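Local structure of At5g01750 protein (Arabidopsis thaliana, 1ZXU) at residues 187-192 with 198-203; 38-43 with 62-67. The protein is of unknown function but belongs to the LOR family and might be related to phospholipid scramblases and tubby-like membrane-tethered transcription factors. All coordinates share one frame; numbering follows the deposited sequence.

Contact 1. Residues 187-192 with 198-203; sequences FSVTVY and AFIASL
V191 and I200 mark the closest approach of strand 187-191 to the helix, with their CA atoms 7.3 Å apart. The arrangement is that of the tubby-like fold: a closed antiparallel barrel of twelve strands around a C-terminal helix. Strand 187-191 is the last strand of the barrel, and a short connection leads from it into helix 197-211. The contact is small, fully buried and apolar. V189 and V191 point toward the helix, while T190 between them points away. I200 answers both valines from the helix side. Its methyl CG2 does most of the touching. CG2 lies anti to the backbone N (CG1 is at chi1 -55°), which carries this methyl out from the helix to the strand. V189 CG1 meets I200 CG2 at 4.0 Å, the two side chains crossing at a slant. V191 CG2 comes to the same I200 CG2, also at 4.0 Å, and this pair runs past each other in opposite directions. The two valines share nearly the same chi1, yet they use different branches. V189 offers the methyl anti to its backbone N, and V191 the one beside it. I200 also packs on V195 in the connection. The neighbouring helix residues look elsewhere into the barrel: the ring of F199 meets Y117 edge-to-face, and S202 OG is hydrogen-bonded to Y117 OH. Inside the helix S202 reaches back one turn. Its OG turns back alongside the helix backbone and donates to F199 O at 2.7 Å. The hydroxyl lies in the carbonyl plane, on a lone pair, at a C=O...donor angle of 132°. F199 O is gripped twice, because L203 N donates to it as well, at 3.2 Å.

Contact 2. Residues 38-43 with 62-67; sequences IDMAIV and NLLFKV
L64 reaches M40 across one intervening strand, 54-58, and the nearest CA atoms of the two segments, those of M40 and L64, are 8.2 Å apart. All the direct contact is apolar. One methyl of L64, CD1, does the work. It lies 3.6 Å from M40 CG and 3.9 Å from M40 SE, so it rests against the middle of that side chain. The two side chains cross at about a right angle. M40 is a selenomethionine; it runs out extended at chi2 and bends at chi3 (-45°), where CE turns off beyond the selenium. I38 adds a looser touch, with its CG2 4.4 Å from the same L64 CD1. The backbone fits the way L64 gets there. L64 and F65 both face I56 and form a classic beta bulge, with L64 at phi/psi -101°/-51°. The bulge interrupts the usual in-and-out order of the strand and puts L64 and F65 on the same side. L64 goes to M40, and the F65 ring goes deeper toward helix 197-211. The backbone bonds of strand 38-43 run to its two neighbours instead: A41 pairs with T57 and V43 with V55 on strand 54-58, while M40 pairs with V189 on strand 187-191. At the start of segment 62-67, N62 N is hydrogen-bonded to D58 OD1, at the end of strand 54-58. M40 also packs on I56 of the middle strand, and the F65 ring touches L80 of strand 77-81 and A198 of helix 197-211.

Contact 1 lies in the buried interior of the barrel. Contact 2 is only partly buried, although its M40 is interior. Their centres are about 9 Å apart. Contact 1 joins strand to helix, and contact 2 joins two strands of the wall. Strands 187-191 and 38-43 are neighbours and close the barrel: V191 N lies 2.7 Å from I38 O, a probable hydrogen bond. Beside it T190 OG1 and D39 OD1, also 2.7 Å apart, add a probable side-chain bond. Both contacts are apolar across their segments, and the polar links named here run between the two strands. The helix serves both: I200 and A201 pack on M40, and A201 CB meets F65 CE2 at 3.5 Å.

Contact 1. Residues 187-192 with 198-203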
ATOM      1  N   PHE A 187       5.259   2.593  14.374  1.00 14.34           N
ATOM      2  CA  PHE A 187       6.018   3.129  13.271  1.00 14.16           C
ATOM      3  C   PHE A 187       5.178   4.116  12.492  1.00 14.13           C
ATOM      4  O   PHE A 187       3.943   4.175  12.650  1.00 14.93           O
ATOM      5  CB  PHE A 187       6.427   1.993  12.348  1.00 14.23           C
ATOM      6  CG  PHE A 187       5.265   1.388  11.567  1.00 15.49           C
ATOM      7  CD1 PHE A 187       4.883   1.915  10.322  1.00 17.78           C
ATOM      8  CD2 PHE A 187       4.606   0.256  12.054  1.00 14.90           C
ATOM      9  CE1 PHE A 187       3.810   1.329   9.592  1.00 16.31           C
ATOM     10  CE2 PHE A 187       3.566  -0.337  11.344  1.00 18.18           C
ATOM     11  CZ  PHE A 187       3.148   0.185  10.121  1.00 19.43           C
ATOM     12  N   SER A 188       5.857   4.895  11.652  1.00 13.80           N
ATOM     13  CA  SER A 188       5.131   5.637  10.618  1.00 12.46           C
ATOM     14  C   SER A 188       5.808   5.420   9.309  1.00 12.97           C
ATOM     15  O   SER A 188       6.925   4.898   9.271  1.00 14.34           O
ATOM     16  CB  SER A 188       5.059   7.120  10.915  1.00 18.08           C
ATOM     17  OG  SER A 188       6.357   7.676  10.965  1.00 22.35           O
ATOM     18  N   VAL A 189       5.086   5.714   8.220  1.00 11.02           N
ATOM     19  CA  VAL A 189       5.710   5.594   6.914  1.00 11.61           C
ATOM     20  C   VAL A 189       5.650   6.997   6.268  1.00 13.50           C
ATOM     21  O   VAL A 189       4.592   7.544   6.092  1.00 14.45           O
ATOM     22  CB  VAL A 189       4.981   4.601   6.000  1.00 11.97           C
ATOM     23  CG1 VAL A 189       5.607   4.572   4.597  1.00 14.47           C
ATOM     24  CG2 VAL A 189       5.065   3.189   6.547  1.00 16.01           C
ATOM     25  N   THR A 190       6.812   7.548   5.933  1.00 12.13           N
ATOM     26  CA  THR A 190       6.871   8.823   5.159  1.00 11.97           C
ATOM     27  C   THR A 190       6.681   8.537   3.700  1.00 14.27           C
ATOM     28  O   THR A 190       7.421   7.722   3.115  1.00 15.59           O
ATOM     29  CB  THR A 190       8.204   9.552   5.368  1.00 15.94           C
ATOM     30  OG1 THR A 190       8.380   9.796   6.773  1.00 19.04           O
ATOM     31  CG2 THR A 190       8.200  10.875   4.551  1.00 17.13           C
ATOM     32  N   VAL A 191       5.675   9.178   3.101  1.00 11.96           N
ATOM     33  CA  VAL A 191       5.514   9.121   1.641  1.00 11.76           C
ATOM     34  C   VAL A 191       6.064  10.442   1.095  1.00 14.69           C
ATOM     35  O   VAL A 191       5.642  11.555   1.521  1.00 15.44           O
ATOM     36  CB  VAL A 191       4.023   9.062   1.303  1.00 12.58           C
ATOM     37  CG1 VAL A 191       3.783   9.139  -0.195  1.00 12.01           C
ATOM     38  CG2 VAL A 191       3.422   7.795   1.966  1.00 14.44           C
ATOM     39  N   TYR A 192       6.984  10.343   0.162  1.00 14.62           N
ATOM     40  CA  TYR A 192       7.647  11.590  -0.272  1.00 15.39           C
ATOM     41  C   TYR A 192       6.770  12.369  -1.239  1.00 17.78           C
ATOM     42  O   TYR A 192       5.782  11.859  -1.777  1.00 16.60           O
ATOM     43  CB  TYR A 192       9.042  11.236  -0.828  1.00 14.15           C
ATOM     44  CG  TYR A 192       9.937  10.857   0.351  1.00 14.28           C
ATOM     45  CD1 TYR A 192      10.432  11.874   1.221  1.00 15.24           C
ATOM     46  CD2 TYR A 192      10.227   9.531   0.654  1.00 18.47           C
ATOM     47  CE1 TYR A 192      11.218  11.555   2.308  1.00 16.94           C
ATOM     48  CE2 TYR A 192      11.060   9.205   1.767  1.00 19.35           C
ATOM     49  CZ  TYR A 192      11.528  10.230   2.577  1.00 19.94           C
ATOM     50  OH  TYR A 192      12.304   9.909   3.660  1.00 22.63           O
ATOM     51  N   ALA A 198      -1.919   6.301  -1.880  1.00 12.75           N
ATOM     52  CA  ALA A 198      -2.824   5.118  -1.862  1.00 10.91           C
ATOM     53  C   ALA A 198      -2.012   3.905  -2.280  1.00 13.97           C
ATOM     54  O   ALA A 198      -2.117   2.821  -1.718  1.00 12.75           O
ATOM     55  CB  ALA A 198      -4.039   5.294  -2.766  1.00 12.27           C
ATOM     56  N   PHE A 199      -1.153   4.117  -3.258  1.00  9.69           N
ATOM     57  CA  PHE A 199      -0.247   3.023  -3.651  1.00 12.34           C
ATOM     58  C   PHE A 199       0.622   2.587  -2.439  1.00 11.11           C
ATOM     59  O   PHE A 199       0.678   1.407  -2.086  1.00 11.67           O
ATOM     60  CB  PHE A 199       0.628   3.558  -4.792  1.00 11.65           C
ATOM     61  CG  PHE A 199       1.778   2.641  -5.139  1.00 12.96           C
ATOM     62  CD1 PHE A 199       1.555   1.276  -5.445  1.00 16.98           C
ATOM     63  CD2 PHE A 199       3.094   3.126  -5.085  1.00 13.46           C
ATOM     64  CE1 PHE A 199       2.606   0.418  -5.757  1.00 17.83           C
ATOM     65  CE2 PHE A 199       4.141   2.295  -5.436  1.00 14.42           C
ATOM     66  CZ  PHE A 199       3.932   0.920  -5.737  1.00 17.34           C
ATOM     67  N   ILE A 200       1.273   3.529  -1.766  1.00 10.09           N
ATOM     68  CA  ILE A 200       2.069   3.148  -0.611  1.00 10.16           C
ATOM     69  C   ILE A 200       1.240   2.465   0.528  1.00 10.26           C
ATOM     70  O   ILE A 200       1.663   1.457   1.108  1.00 10.10           O
ATOM     71  CB  ILE A 200       2.856   4.347  -0.066  1.00 10.29           C
ATOM     72  CG1 ILE A 200       3.713   4.965  -1.198  1.00 10.50           C
ATOM     73  CG2 ILE A 200       3.639   3.854   1.183  1.00 12.44           C
ATOM     74  CD1 ILE A 200       4.758   4.004  -1.799  1.00 13.35           C
ATOM     75  N   ALA A 201       0.028   2.966   0.759  1.00 10.33           N
ATOM     76  CA  ALA A 201      -0.855   2.390   1.783  1.00 11.05           C
ATOM     77  C   ALA A 201      -1.161   0.951   1.360  1.00 10.95           C
ATOM     78  O   ALA A 201      -1.143   0.087   2.212  1.00 11.08           O
ATOM     79  CB  ALA A 201      -2.182   3.172   1.860  1.00 10.49           C
ATOM     80  N   SER A 202      -1.357   0.675   0.060  1.00 11.43           N
ATOM     81  CA  SER A 202      -1.608  -0.721  -0.274  1.00 12.97           C
ATOM     82  C   SER A 202      -0.421  -1.646   0.011  1.00 12.92           C
ATOM     83  O   SER A 202      -0.584  -2.831   0.388  1.00 12.24           O
ATOM     84  CB  SER A 202      -2.064  -0.844  -1.750  1.00 14.24           C
ATOM     85  OG  SER A 202      -0.932  -0.726  -2.599  1.00 17.08           O
ATOM     86  N   LEU A 203       0.807  -1.110  -0.148  1.00 10.83           N
ATOM     87  CA  LEU A 203       1.985  -1.889   0.160  1.00 11.72           C
ATOM     88  C   LEU A 203       2.081  -2.183   1.655  1.00 10.97           C
ATOM     89  O   LEU A 203       2.529  -3.243   2.050  1.00 13.82           O
ATOM     90  CB  LEU A 203       3.268  -1.174  -0.366  1.00 11.22           C
ATOM     91  CG  LEU A 203       3.294  -1.037  -1.890  1.00 13.86           C
ATOM     92  CD1 LEU A 203       4.654  -0.349  -2.291  1.00 15.08           C
ATOM     93  CD2 LEU A 203       3.251  -2.394  -2.588  1.00 14.16           C
TER

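Contact 2. Residues 38-43 with 62-67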
ATOM      1  N   ILE A  38       3.996  13.162   3.591  1.00 20.71           N
ATOM      2  CA  ILE A  38       2.903  12.759   4.464  1.00 21.18           C
ATOM      3  C   ILE A  38       3.398  11.547   5.245  1.00 20.89           C
ATOM      4  O   ILE A  38       4.005  10.656   4.627  1.00 22.93           O
ATOM      5  CB  ILE A  38       1.725  12.283   3.601  1.00 23.44           C
ATOM      6  CG1 ILE A  38       1.038  13.488   2.959  1.00 29.71           C
ATOM      7  CG2 ILE A  38       0.708  11.450   4.434  1.00 27.45           C
ATOM      8  CD1 ILE A  38      -0.086  13.078   2.002  1.00 38.32           C
ATOM      9  N   ASP A  39       3.163  11.505   6.557  1.00 18.91           N
ATOM     10  CA  ASP A  39       3.527  10.338   7.386  1.00 17.46           C
ATOM     11  C   ASP A  39       2.241   9.597   7.656  1.00 19.87           C
ATOM     12  O   ASP A  39       1.258  10.227   8.029  1.00 22.90           O
ATOM     13  CB  ASP A  39       4.127  10.727   8.708  1.00 17.72           C
ATOM     14  CG  ASP A  39       5.621  11.035   8.602  1.00 32.28           C
ATOM     15  OD1 ASP A  39       6.140  11.162   7.484  1.00 25.16           O
ATOM     16  OD2 ASP A  39       6.283  11.145   9.644  1.00 46.39           O
HETATM   17  N   MSE A  40       2.234   8.303   7.386  1.00 14.31           N
HETATM   18  CA  MSE A  40       1.020   7.501   7.653  1.00 13.57           C
HETATM   19  C   MSE A  40       1.289   6.508   8.735  1.00 13.93           C
HETATM   20  O   MSE A  40       2.448   6.096   8.956  1.00 14.84           O
HETATM   21  CB  MSE A  40       0.567   6.753   6.394  1.00 14.03           C
HETATM   22  CG  MSE A  40       0.433   7.627   5.172  1.00 16.77           C
HETATM   23 SE   MSE A  40      -0.305   6.682   3.642  1.00 16.38          SE
HETATM   24  CE  MSE A  40       0.769   5.124   3.843  1.00 12.70           C
ATOM     25  N   ALA A  41       0.236   6.080   9.453  1.00 13.03           N
ATOM     26  CA  ALA A  41       0.444   5.117  10.521  1.00 12.32           C
ATOM     27  C   ALA A  41      -0.793   4.229  10.623  1.00 13.30           C
ATOM     28  O   ALA A  41      -1.857   4.618  10.109  1.00 14.95           O
ATOM     29  CB  ALA A  41       0.640   5.875  11.850  1.00 18.64           C
ATOM     30  N   ILE A  42      -0.657   3.063  11.261  1.00 12.80           N
ATOM     31  CA  ILE A  42      -1.755   2.102  11.464  1.00 12.08           C
ATOM     32  C   ILE A  42      -2.332   2.279  12.873  1.00 15.58           C
ATOM     33  O   ILE A  42      -1.597   2.402  13.887  1.00 15.14           O
ATOM     34  CB  ILE A  42      -1.251   0.631  11.312  1.00 12.06           C
ATOM     35  CG1 ILE A  42      -0.962   0.328   9.834  1.00 13.00           C
ATOM     36  CG2 ILE A  42      -2.268  -0.402  11.876  1.00 14.82           C
ATOM     37  CD1 ILE A  42      -0.344  -1.059   9.572  1.00 13.39           C
ATOM     38  N   VAL A  43      -3.657   2.350  12.918  1.00 13.64           N
ATOM     39  CA  VAL A  43      -4.394   2.329  14.192  1.00 14.99           C
ATOM     40  C   VAL A  43      -5.330   1.108  14.171  1.00 16.40           C
ATOM     41  O   VAL A  43      -6.099   0.893  13.201  1.00 16.19           O
ATOM     42  CB  VAL A  43      -5.250   3.598  14.380  1.00 15.29           C
ATOM     43  CG1 VAL A  43      -6.046   3.501  15.704  1.00 21.74           C
ATOM     44  CG2 VAL A  43      -4.396   4.887  14.355  1.00 17.14           C
ATOM     45  N   ASN A  62      -5.926  11.852  11.453  1.00 14.91           N
ATOM     46  CA  ASN A  62      -6.934  11.968  10.410  1.00 13.39           C
ATOM     47  C   ASN A  62      -6.992  10.717   9.572  1.00 14.64           C
ATOM     48  O   ASN A  62      -5.966  10.280   9.049  1.00 13.42           O
ATOM     49  CB  ASN A  62      -6.659  13.195   9.507  1.00 15.10           C
ATOM     50  CG  ASN A  62      -6.667  14.509  10.308  1.00 13.25           C
ATOM     51  OD1 ASN A  62      -7.621  14.753  11.054  1.00 18.47           O
ATOM     52  ND2 ASN A  62      -5.579  15.270  10.255  1.00 19.34           N
ATOM     53  N   LEU A  63      -8.184  10.141   9.397  1.00 14.26           N
ATOM     54  CA  LEU A  63      -8.314   8.901   8.588  1.00 14.14           C
ATOM     55  C   LEU A  63      -7.931   9.158   7.150  1.00 15.21           C
ATOM     56  O   LEU A  63      -8.426  10.112   6.516  1.00 15.15           O
ATOM     57  CB  LEU A  63      -9.760   8.399   8.664  1.00 14.35           C
ATOM     58  CG  LEU A  63     -10.009   7.083   7.957  1.00 18.96           C
ATOM     59  CD1 LEU A  63     -11.138   6.439   8.711  1.00 34.89           C
ATOM     60  CD2 LEU A  63     -10.414   7.303   6.514  1.00 23.02           C
ATOM     61  N   LEU A  64      -7.031   8.318   6.637  1.00 13.46           N
ATOM     62  CA  LEU A  64      -6.729   8.296   5.215  1.00 14.69           C
ATOM     63  C   LEU A  64      -7.455   7.119   4.575  1.00 13.72           C
ATOM     64  O   LEU A  64      -8.120   7.316   3.511  1.00 15.16           O
ATOM     65  CB  LEU A  64      -5.219   8.177   4.942  1.00 14.26           C
ATOM     66  CG  LEU A  64      -4.413   9.323   5.546  1.00 16.81           C
ATOM     67  CD1 LEU A  64      -2.885   9.015   5.385  1.00 16.67           C
ATOM     68  CD2 LEU A  64      -4.732  10.653   4.919  1.00 19.88           C
ATOM     69  N   PHE A  65      -7.312   5.892   5.128  1.00 12.55           N
ATOM     70  CA  PHE A  65      -8.047   4.705   4.592  1.00 12.26           C
ATOM     71  C   PHE A  65      -8.547   3.796   5.707  1.00 13.09           C
ATOM     72  O   PHE A  65      -7.876   3.662   6.738  1.00 15.85           O
ATOM     73  CB  PHE A  65      -7.098   3.848   3.738  1.00 12.76           C
ATOM     74  CG  PHE A  65      -6.501   4.613   2.617  1.00 13.12           C
ATOM     75  CD1 PHE A  65      -7.265   5.038   1.561  1.00 15.42           C
ATOM     76  CD2 PHE A  65      -5.165   5.008   2.677  1.00 17.21           C
ATOM     77  CE1 PHE A  65      -6.678   5.781   0.517  1.00 15.04           C
ATOM     78  CE2 PHE A  65      -4.586   5.757   1.653  1.00 14.85           C
ATOM     79  CZ  PHE A  65      -5.323   6.142   0.586  1.00 14.58           C
ATOM     80  N   LYS A  66      -9.728   3.218   5.530  1.00 11.47           N
ATOM     81  CA  LYS A  66     -10.103   2.082   6.330  1.00 11.48           C
ATOM     82  C   LYS A  66      -9.747   0.843   5.571  1.00 12.93           C
ATOM     83  O   LYS A  66      -9.927   0.776   4.324  1.00 15.78           O
ATOM     84  CB  LYS A  66     -11.617   2.068   6.633  1.00 16.00           C
ATOM     85  CG  LYS A  66     -11.967   3.171   7.628  1.00 29.20           C
ATOM     86  CD  LYS A  66     -13.326   2.919   8.332  1.00 40.38           C
ATOM     87  CE  LYS A  66     -13.862   4.250   8.893  1.00 46.60           C
ATOM     88  NZ  LYS A  66     -14.242   4.188  10.351  1.00 54.98           N
ATOM     89  N   VAL A  67      -9.148  -0.082   6.288  1.00 12.67           N
ATOM     90  CA  VAL A  67      -8.752  -1.319   5.670  1.00 11.31           C
ATOM     91  C   VAL A  67      -9.601  -2.440   6.216  1.00 14.53           C
ATOM     92  O   VAL A  67      -9.660  -2.620   7.444  1.00 14.50           O
ATOM     93  CB  VAL A  67      -7.277  -1.626   5.990  1.00 12.23           C
ATOM     94  CG1 VAL A  67      -6.868  -2.970   5.367  1.00 14.19           C
ATOM     95  CG2 VAL A  67      -6.440  -0.527   5.410  1.00 11.71           C
TER